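Local coordinates for interferon-inducible protein AIM2 (Mus musculus, PDB 4JBM), which senses double-stranded DNA in the cytosol through its HIN domain and triggers assembly of the AIM2 inflammasome, leading to pyroptosis, at residues R55-N61 against S74-V80. Sequence-based numbering, arbitrary orientation.
Sequences RTIKISN and SSVVVDV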
loop_
_atom_site.group_PDB
_atom_site.type_symbol
_atom_site.label_atom_id
_atom_site.label_comp_id
_atom_site.label_asym_id
_atom_site.label_seq_id
_atom_site.Cartn_x
_atom_site.Cartn_y
_atom_site.Cartn_z
ATOM N N ARG A 55 10.825 14.838 -5.255
ATOM C CA ARG A 55 11.344 14.973 -6.614
ATOM C C ARG A 55 10.160 14.998 -7.579
ATOM O O ARG A 55 9.109 14.426 -7.293
ATOM C CB ARG A 55 12.315 13.834 -6.967
ATOM C CG ARG A 55 13.742 14.007 -6.431
ATOM C CD ARG A 55 14.579 14.925 -7.316
ATOM N NE ARG A 55 15.826 15.342 -6.675
ATOM C CZ ARG A 55 15.964 16.441 -5.935
ATOM N NH1 ARG A 55 14.932 17.253 -5.746
ATOM N NH2 ARG A 55 17.139 16.734 -5.392
ATOM N N THR A 56 10.333 15.657 -8.719
ATOM C CA THR A 56 9.279 15.695 -9.722
ATOM C C THR A 56 9.676 14.832 -10.903
ATOM O O THR A 56 10.770 14.975 -11.441
ATOM C CB THR A 56 8.969 17.131 -10.199
ATOM O OG1 THR A 56 10.168 17.752 -10.679
ATOM C CG2 THR A 56 8.391 17.956 -9.065
ATOM N N ILE A 57 8.785 13.930 -11.298
ATOM C CA ILE A 57 9.085 13.002 -12.377
ATOM C C ILE A 57 7.992 12.986 -13.436
ATOM O O ILE A 57 6.824 13.236 -13.141
ATOM C CB ILE A 57 9.295 11.561 -11.852
ATOM C CG1 ILE A 57 8.056 11.084 -11.101
ATOM C CG2 ILE A 57 10.519 11.481 -10.952
ATOM C CD1 ILE A 57 8.109 9.615 -10.684
ATOM N N LYS A 58 8.393 12.679 -14.669
ATOM C CA LYS A 58 7.468 12.540 -15.782
ATOM C C LYS A 58 7.436 11.066 -16.190
ATOM O O LYS A 58 8.480 10.440 -16.436
ATOM C CB LYS A 58 7.905 13.424 -16.954
ATOM C CG LYS A 58 6.840 13.627 -18.031
ATOM C CD LYS A 58 7.266 14.675 -19.062
ATOM C CE LYS A 58 6.135 14.990 -20.029
ATOM N NZ LYS A 58 4.965 15.562 -19.308
ATOM N N ILE A 59 6.233 10.509 -16.242
ATOM C CA ILE A 59 6.064 9.085 -16.476
ATOM C C ILE A 59 5.246 8.869 -17.739
ATOM O O ILE A 59 4.142 9.392 -17.871
ATOM C CB ILE A 59 5.363 8.399 -15.275
ATOM C CG1 ILE A 59 6.017 8.827 -13.957
ATOM C CG2 ILE A 59 5.362 6.877 -15.447
ATOM C CD1 ILE A 59 5.417 8.196 -12.710
ATOM N N SER A 60 5.804 8.105 -18.670
ATOM C CA SER A 60 5.141 7.818 -19.936
ATOM C C SER A 60 5.123 6.316 -20.197
ATOM O O SER A 60 5.955 5.581 -19.659
ATOM C CB SER A 60 5.844 8.552 -21.075
ATOM O OG SER A 60 7.241 8.354 -21.000
ATOM N N ASN A 61 4.155 5.870 -20.996
ATOM C CA ASN A 61 3.991 4.457 -21.357
ATOM C C ASN A 61 3.740 3.591 -20.123
ATOM O O ASN A 61 4.516 2.686 -19.816
ATOM C CB ASN A 61 5.190 3.934 -22.164
ATOM C CG ASN A 61 4.937 2.556 -22.759
ATOM O OD1 ASN A 61 3.844 2.274 -23.255
ATOM N ND2 ASN A 61 5.939 1.683 -22.691
ATOM N N SER A 74 9.085 -1.100 -19.772
ATOM C CA SER A 74 8.699 -0.492 -21.037
ATOM C C SER A 74 8.378 0.982 -20.824
ATOM O O SER A 74 8.383 1.760 -21.776
ATOM C CB SER A 74 7.456 -1.183 -21.598
ATOM O OG SER A 74 7.518 -2.581 -21.414
ATOM N N SER A 75 8.110 1.362 -19.573
ATOM C CA SER A 75 7.749 2.738 -19.244
ATOM C C SER A 75 8.976 3.627 -19.259
ATOM O O SER A 75 10.107 3.150 -19.170
ATOM C CB SER A 75 7.091 2.831 -17.855
ATOM O OG SER A 75 5.838 2.174 -17.805
ATOM N N VAL A 76 8.743 4.926 -19.356
ATOM C CA VAL A 76 9.823 5.894 -19.302
ATOM C C VAL A 76 9.591 6.790 -18.094
ATOM O O VAL A 76 8.517 7.373 -17.933
ATOM C CB VAL A 76 9.909 6.748 -20.592
ATOM C CG1 VAL A 76 11.132 7.643 -20.554
ATOM C CG2 VAL A 76 9.942 5.858 -21.830
ATOM N N VAL A 77 10.585 6.859 -17.216
ATOM C CA VAL A 77 10.524 7.743 -16.060
ATOM C C VAL A 77 11.678 8.725 -16.156
ATOM O O VAL A 77 12.839 8.327 -16.069
ATOM C CB VAL A 77 10.598 6.971 -14.729
ATOM C CG1 VAL A 77 10.691 7.934 -13.549
ATOM C CG2 VAL A 77 9.400 6.055 -14.586
ATOM N N VAL A 78 11.373 10.003 -16.340
ATOM C CA VAL A 78 12.449 10.964 -16.513
ATOM C C VAL A 78 12.321 11.996 -15.405
ATOM O O VAL A 78 11.235 12.535 -15.183
ATOM C CB VAL A 78 12.376 11.664 -17.878
ATOM C CG1 VAL A 78 13.781 11.826 -18.442
ATOM C CG2 VAL A 78 11.561 10.834 -18.851
ATOM N N ASP A 79 13.412 12.261 -14.691
ATOM C CA ASP A 79 13.394 13.317 -13.686
ATOM C C ASP A 79 13.300 14.661 -14.397
ATOM O O ASP A 79 14.030 14.918 -15.356
ATOM C CB ASP A 79 14.645 13.252 -12.806
ATOM C CG ASP A 79 14.654 14.313 -11.714
ATOM O OD1 ASP A 79 13.620 14.505 -11.036
ATOM O OD2 ASP A 79 15.710 14.957 -11.535
ATOM N N VAL A 80 12.383 15.508 -13.948
ATOM C CA VAL A 80 12.183 16.803 -14.588
ATOM C C VAL A 80 12.010 17.906 -13.561
ATOM O O VAL A 80 11.599 17.654 -12.431
ATOM C CB VAL A 80 10.940 16.802 -15.509
ATOM C CG1 VAL A 80 11.135 15.845 -16.666
ATOM C CG2 VAL A 80 9.683 16.444 -14.715
#
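Lys58 and Val78 face each other as a hydrogen-bonded antiparallel pair, with Lys58 N to Val78 O at 2.9 Å and Val78 N returning to Lys58 O. Ser60 and Val76 repeat the pattern two residues on, and Val80 N reaches Thr56 O, giving five backbone bonds, all close to straight. Past the last pair the ladder passes to side chains. Asn61 breaks the strand conformation with a left-handed backbone (phi 61°), which points its CB toward 74-80 and brings its ND2 to 2.6 Å from Ser74 O; that oxygen lies in the amide plane of Asn61, yet the amide nitrogen stands above the Ser74 carbonyl plane, away from the lone pairs. At the same end Ser75 OG donates to Asn61 O at 2.5 Å, shorter than usual, so the exact length is doubtful; it also bonds Thr72 N. Ser60 OG, tucked between its own N and carbonyl carbon (chi1 48°), makes a weak bond to Val76 O and sits 3.1 Å from Val76 CB.

Side chains alternate between the two faces. On one, Ile57 CD1 and Ile59 CG2 each meet a different methyl of Val77, the former touching CG1 at 4.2 Å; Val71 and Phe47 add to this apolar layer. The other face is more open: Lys58 lays its CB against Val80 CG1 at 4.0 Å, then carries its amine away from 74-80. At the far end, Arg55 and Asp79 bring opposite charges near each other without a salt bridge, NE to OD2 being 4.9 Å.

Within this chain, strand 76-79 is an outermost strand of an OB-fold sheet in the HIN domain; the contact's nearest atom is about 16 Å from the DNA. Straight backbone bonds hold it to strand 56-60, while the apolar Ile57-Ile59-Val77 face turns inward and polar side chains finish the Asn61, Ser74 and Ser75 end.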